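Local coordinates for ketosynthase (Streptomyces sp. MSC090213JE08, PDB 6KXD), which forms part of the ketosynthase/chain length factor of the highly reducing type II polyketide synthase for ishigamide, probably as its chain length factor subunit, at residues Y200-A205 / F236-A241; V252-T257 / V368-L373. All coordinates share one frame; numbering follows the deposited sequence.

Contacts 1 and 2 are both antiparallel strand pairs, and they follow one another in the chain: 200-205 / 236-241 closes before 252-257 / 368-373 opens. Strand 229-240 leads on to strand 250-259, so consecutive strands carry one side of each pair. The centres lie about 13 Å apart, and the nearest atoms are about 6 Å apart without touching. Helix 180-193 runs between the two. It meets Y200 and V202 of contact 1 and V255 and A369 of contact 2. This fits the layered thiolase fold of ketosynthases, in which buried helices separate two sheets. Both contacts belong to the framework of that fold.

Contact 1. Residues Y200-A205 / F236-A241; sequences YLVGSA and FLVEQA
Four backbone hydrogen bonds join Y200 to V238 and V202 to F236, the two hydrogen-bonded pairs of this antiparallel register. In the first pair V238 N gives an almost straight bond to Y200 O (2.7 Å, 175° at the hydrogen), and Y200 N returns one to V238 O. In the second, V202 N and F236 N bond to each other's carbonyl oxygens. Between these pairs sits L201 opposite L237, the non-hydrogen-bonded pair. Here the CA-H groups take part instead: L201 CA lies 3.3 Å from F236 O, and L237 CA lies 3.4 Å from Y200 O.

Side chains meet on two faces. On one, V202 CG2 meets V238 CG2 at 3.7 Å, a diagonal contact between side chains that cross at a slant. Each of these methyls is anti to its own carbonyl carbon. Y200 turns its phenol away, onto A188, L191 and M192 of helix 180-193. On the other face, L201 CD1 reaches L237 CD2 at 4.2 Å, and both leucines pack on L98 of helix 86-99.

The F236 ring instead meets a carbonyl. It starts beside its own backbone N (chi1 -51°), which is bonded to V202 O. This brings CD2 obliquely to 3.3 Å from V202 O.

The strand directions are 135° apart, a strong twist, and S204 carries the pairing on to G234. The chemistry is that of a buried, twisted sheet: the two hydrogen-bonded pairs satisfy each other, L201 bonds to G115 and V117 of strand 114-119, and hydrocarbon faces the neighbouring helices and strand 20-29.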
loop_
_atom_site.group_PDB
_atom_site.type_symbol
_atom_site.label_atom_id
_atom_site.label_comp_id
_atom_site.label_asym_id
_atom_site.label_seq_id
_atom_site.Cartn_x
_atom_site.Cartn_y
_atom_site.Cartn_z
ATOM N N TYR B 200 6.256 -16.252 -0.988
ATOM C CA TYR B 200 6.083 -14.880 -0.567
ATOM C C TYR B 200 6.829 -14.648 0.716
ATOM O O TYR B 200 6.783 -15.473 1.628
ATOM C CB TYR B 200 4.623 -14.514 -0.302
ATOM C CG TYR B 200 4.091 -13.481 -1.242
ATOM C CD1 TYR B 200 4.388 -12.118 -1.090
ATOM C CD2 TYR B 200 3.305 -13.862 -2.303
ATOM C CE1 TYR B 200 3.893 -11.182 -1.987
ATOM C CE2 TYR B 200 2.795 -12.939 -3.198
ATOM C CZ TYR B 200 3.081 -11.593 -3.031
ATOM O OH TYR B 200 2.569 -10.760 -3.972
ATOM N N LEU B 201 7.518 -13.507 0.762
ATOM C CA LEU B 201 8.021 -12.907 1.969
ATOM C C LEU B 201 6.941 -11.942 2.416
ATOM O O LEU B 201 6.590 -11.080 1.655
ATOM C CB LEU B 201 9.267 -12.083 1.704
ATOM C CG LEU B 201 10.620 -12.751 1.663
ATOM C CD1 LEU B 201 10.857 -13.305 0.297
ATOM C CD2 LEU B 201 11.701 -11.726 2.007
ATOM N N VAL B 202 6.360 -12.186 3.584
ATOM C CA VAL B 202 5.187 -11.442 4.011
ATOM C C VAL B 202 5.529 -10.934 5.391
ATOM O O VAL B 202 5.952 -11.727 6.272
ATOM C CB VAL B 202 3.936 -12.317 4.173
ATOM C CG1 VAL B 202 2.717 -11.490 4.614
ATOM C CG2 VAL B 202 3.630 -13.097 2.924
ATOM N N GLY B 203 5.202 -9.674 5.666
ATOM C CA GLY B 203 5.379 -9.302 7.037
ATOM C C GLY B 203 5.051 -7.861 7.223
ATOM O O GLY B 203 4.374 -7.286 6.360
ATOM N N SER B 204 5.512 -7.311 8.335
ATOM C CA SER B 204 5.180 -5.935 8.567
ATOM C C SER B 204 6.234 -5.354 9.480
ATOM O O SER B 204 6.969 -6.115 10.146
ATOM C CB SER B 204 3.753 -5.879 9.072
ATOM O OG SER B 204 3.618 -6.509 10.342
ATOM N N ALA B 205 6.306 -4.003 9.561
ATOM C CA ALA B 205 7.430 -3.389 10.236
ATOM C C ALA B 205 7.050 -2.009 10.743
ATOM O O ALA B 205 6.328 -1.315 10.055
ATOM C CB ALA B 205 8.607 -3.282 9.313
ATOM N N PHE B 236 7.549 -13.632 7.317
ATOM C CA PHE B 236 7.201 -15.015 7.077
ATOM C C PHE B 236 7.521 -15.397 5.652
ATOM O O PHE B 236 7.320 -14.604 4.714
ATOM C CB PHE B 236 5.717 -15.249 7.328
ATOM C CG PHE B 236 5.366 -14.698 8.659
ATOM C CD1 PHE B 236 5.751 -15.382 9.816
ATOM C CD2 PHE B 236 4.763 -13.463 8.755
ATOM C CE1 PHE B 236 5.467 -14.849 11.058
ATOM C CE2 PHE B 236 4.548 -12.894 9.998
ATOM C CZ PHE B 236 4.906 -13.595 11.144
ATOM N N LEU B 237 8.028 -16.623 5.501
ATOM C CA LEU B 237 8.125 -17.192 4.204
ATOM C C LEU B 237 6.860 -18.031 4.012
ATOM O O LEU B 237 6.596 -18.952 4.818
ATOM C CB LEU B 237 9.433 -17.993 4.134
ATOM C CG LEU B 237 9.875 -18.353 2.711
ATOM C CD1 LEU B 237 8.863 -19.211 2.027
ATOM C CD2 LEU B 237 10.099 -17.099 1.889
ATOM N N VAL B 238 6.035 -17.687 3.034
ATOM C CA VAL B 238 4.801 -18.381 2.725
ATOM C C VAL B 238 4.920 -19.116 1.384
ATOM O O VAL B 238 5.391 -18.566 0.399
ATOM C CB VAL B 238 3.610 -17.399 2.704
ATOM C CG1 VAL B 238 2.302 -18.076 2.363
ATOM C CG2 VAL B 238 3.521 -16.667 4.044
ATOM N N GLU B 239 4.438 -20.352 1.364
ATOM C CA GLU B 239 4.459 -21.219 0.170
ATOM C C GLU B 239 3.097 -21.898 0.051
ATOM O O GLU B 239 2.276 -21.820 0.969
ATOM C CB GLU B 239 5.559 -22.277 0.300
ATOM C CG GLU B 239 6.837 -21.745 0.870
ATOM C CD GLU B 239 8.003 -22.683 0.686
ATOM O OE1 GLU B 239 8.794 -22.820 1.621
ATOM O OE2 GLU B 239 8.094 -23.273 -0.431
ATOM N N GLN B 240 2.858 -22.529 -1.097
ATOM C CA GLN B 240 1.681 -23.351 -1.315
ATOM C C GLN B 240 1.988 -24.711 -0.696
ATOM O O GLN B 240 3.136 -25.211 -0.797
ATOM C CB GLN B 240 1.364 -23.434 -2.809
ATOM C CG GLN B 240 1.285 -22.085 -3.498
ATOM C CD GLN B 240 -0.135 -21.648 -3.738
ATOM O OE1 GLN B 240 -0.879 -21.279 -2.823
ATOM N NE2 GLN B 240 -0.510 -21.687 -5.002
ATOM N N ALA B 241 1.006 -25.276 0.000
ATOM C CA ALA B 241 1.284 -26.456 0.827
ATOM C C ALA B 241 1.860 -27.571 -0.073
ATOM O O ALA B 241 2.936 -28.110 0.215
ATOM C CB ALA B 241 0.022 -26.861 1.551
#

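Contact 2. Residues V252-T257 / V368-L373; sequences VLSVET and VAVLRL
V252-T257 and V368-L373 run antiparallel, 175° between their directions, and a bulge at L253 and S254 shifts the register by one residue. Both residues face V370. L253 N bonds to V370 O at 2.9 Å, while S254 N makes only a weak bond of 3.4 Å to that same V370 O. V370 N answers to S254 O. Beyond the bulge, E256 and V368 exchange two regular bonds.

L253 buries more surface in the contact than any other residue. Its CB lies 3.4 Å from V370 O, its CD1 meets R372 CB at 3.9 Å, and it also packs on I354. The R372 guanidinium approaches L253 CD1 obliquely while NH1 bonds to G352 O. With an alanine here, the aliphatic part of R372 would probably lose its apolar neighbour, and a gap would open toward I354. S254 OG sits between backbone N and carbonyl carbon (chi1 65°). It rests 3.5 Å from V370 CB and bonds to A276 O of helix 265-280. On the other face V252 CG2 and L371 CD2 lie side by side at 3.9 Å, and V255 CG2 touches A369 CB at the same distance.

This is a classic beta bulge in a sheet with helix 265-280 on the S254 and V370 face and helix 180-193 on the V255 and A369 face, consistent with the layered thiolase fold.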
loop_
_atom_site.group_PDB
_atom_site.type_symbol
_atom_site.label_atom_id
_atom_site.label_comp_id
_atom_site.label_asym_id
_atom_site.label_seq_id
_atom_site.Cartn_x
_atom_site.Cartn_y
_atom_site.Cartn_z
ATOM N N VAL B 252 -2.182 -21.243 6.873
ATOM C CA VAL B 252 -3.078 -20.119 6.966
ATOM C C VAL B 252 -4.447 -20.552 6.436
ATOM O O VAL B 252 -4.645 -20.688 5.240
ATOM C CB VAL B 252 -2.549 -18.893 6.199
ATOM C CG1 VAL B 252 -3.526 -17.747 6.328
ATOM C CG2 VAL B 252 -1.157 -18.473 6.647
ATOM N N LEU B 253 -5.379 -20.810 7.362
ATOM C CA LEU B 253 -6.686 -21.317 7.041
ATOM C C LEU B 253 -7.627 -20.195 6.604
ATOM O O LEU B 253 -8.510 -20.390 5.798
ATOM C CB LEU B 253 -7.231 -22.030 8.282
ATOM C CG LEU B 253 -6.431 -23.233 8.753
ATOM C CD1 LEU B 253 -7.288 -24.046 9.698
ATOM C CD2 LEU B 253 -5.971 -24.097 7.595
ATOM N N SER B 254 -7.534 -19.033 7.236
ATOM C CA SER B 254 -8.364 -17.937 6.849
ATOM C C SER B 254 -7.766 -16.634 7.395
ATOM O O SER B 254 -7.050 -16.611 8.386
ATOM C CB SER B 254 -9.753 -18.088 7.365
ATOM O OG SER B 254 -9.707 -18.036 8.765
ATOM N N VAL B 255 -8.061 -15.580 6.662
ATOM C CA VAL B 255 -7.802 -14.217 7.086
ATOM C C VAL B 255 -9.038 -13.424 6.715
ATOM O O VAL B 255 -9.477 -13.405 5.561
ATOM C CB VAL B 255 -6.556 -13.620 6.415
ATOM C CG1 VAL B 255 -6.372 -12.165 6.811
ATOM C CG2 VAL B 255 -5.326 -14.423 6.716
ATOM N N GLU B 256 -9.634 -12.811 7.732
ATOM C CA GLU B 256 -10.816 -12.083 7.546
ATOM C C GLU B 256 -10.594 -10.690 8.134
ATOM O O GLU B 256 -9.793 -10.494 9.060
ATOM C CB GLU B 256 -12.011 -12.790 8.206
ATOM C CG GLU B 256 -12.428 -14.070 7.500
ATOM C CD GLU B 256 -12.920 -13.914 6.059
ATOM O OE1 GLU B 256 -12.504 -14.722 5.201
ATOM O OE2 GLU B 256 -13.725 -12.997 5.816
ATOM N N THR B 257 -11.328 -9.753 7.553
ATOM C CA THR B 257 -11.211 -8.371 7.911
ATOM C C THR B 257 -12.583 -7.730 7.916
ATOM O O THR B 257 -13.505 -8.157 7.216
ATOM C CB THR B 257 -10.362 -7.577 6.911
ATOM O OG1 THR B 257 -11.020 -7.728 5.661
ATOM C CG2 THR B 257 -8.932 -8.039 6.760
ATOM N N VAL B 368 -8.490 -10.759 11.495
ATOM C CA VAL B 368 -8.304 -11.941 12.209
ATOM C C VAL B 368 -7.716 -12.976 11.265
ATOM O O VAL B 368 -8.164 -13.065 10.142
ATOM C CB VAL B 368 -9.624 -12.446 12.812
ATOM C CG1 VAL B 368 -9.441 -13.821 13.428
ATOM C CG2 VAL B 368 -10.187 -11.475 13.830
ATOM N N ALA B 369 -6.714 -13.714 11.752
ATOM C CA ALA B 369 -6.224 -14.857 11.019
ATOM C C ALA B 369 -6.364 -16.108 11.878
ATOM O O ALA B 369 -6.021 -16.113 13.071
ATOM C CB ALA B 369 -4.799 -14.682 10.554
ATOM N N VAL B 370 -6.730 -17.203 11.201
ATOM C CA VAL B 370 -6.800 -18.537 11.829
ATOM C C VAL B 370 -5.734 -19.427 11.190
ATOM O O VAL B 370 -5.639 -19.512 9.959
ATOM C CB VAL B 370 -8.209 -19.124 11.687
ATOM C CG1 VAL B 370 -8.312 -20.523 12.268
ATOM C CG2 VAL B 370 -9.230 -18.220 12.334
ATOM N N LEU B 371 -4.858 -19.966 12.030
ATOM C CA LEU B 371 -3.735 -20.807 11.562
ATOM C C LEU B 371 -3.926 -22.213 12.116
ATOM O O LEU B 371 -4.449 -22.377 13.205
ATOM C CB LEU B 371 -2.426 -20.282 12.114
ATOM C CG LEU B 371 -2.156 -18.792 11.867
ATOM C CD1 LEU B 371 -0.868 -18.382 12.554
ATOM C CD2 LEU B 371 -2.075 -18.491 10.396
ATOM N N ARG B 372 -3.412 -23.201 11.393
ATOM C CA ARG B 372 -3.265 -24.516 11.960
ATOM C C ARG B 372 -1.776 -24.783 12.122
ATOM O O ARG B 372 -1.047 -24.692 11.097
ATOM C CB ARG B 372 -3.952 -25.515 11.047
ATOM C CG ARG B 372 -3.465 -26.937 11.292
ATOM C CD ARG B 372 -4.516 -27.970 11.565
ATOM N NE ARG B 372 -5.888 -27.683 11.168
ATOM C CZ ARG B 372 -6.944 -27.907 11.958
ATOM N NH1 ARG B 372 -6.766 -28.249 13.231
ATOM N NH2 ARG B 372 -8.162 -27.763 11.463
ATOM N N LEU B 373 -1.359 -25.084 13.362
ATOM C CA LEU B 373 0.054 -25.307 13.672
ATOM C C LEU B 373 0.383 -26.708 13.157
ATOM O O LEU B 373 -0.441 -27.626 13.265
ATOM C CB LEU B 373 0.340 -25.069 15.157
ATOM C CG LEU B 373 -0.130 -23.703 15.662
ATOM C CD1 LEU B 373 0.013 -23.574 17.156
ATOM C CD2 LEU B 373 0.630 -22.595 14.943
#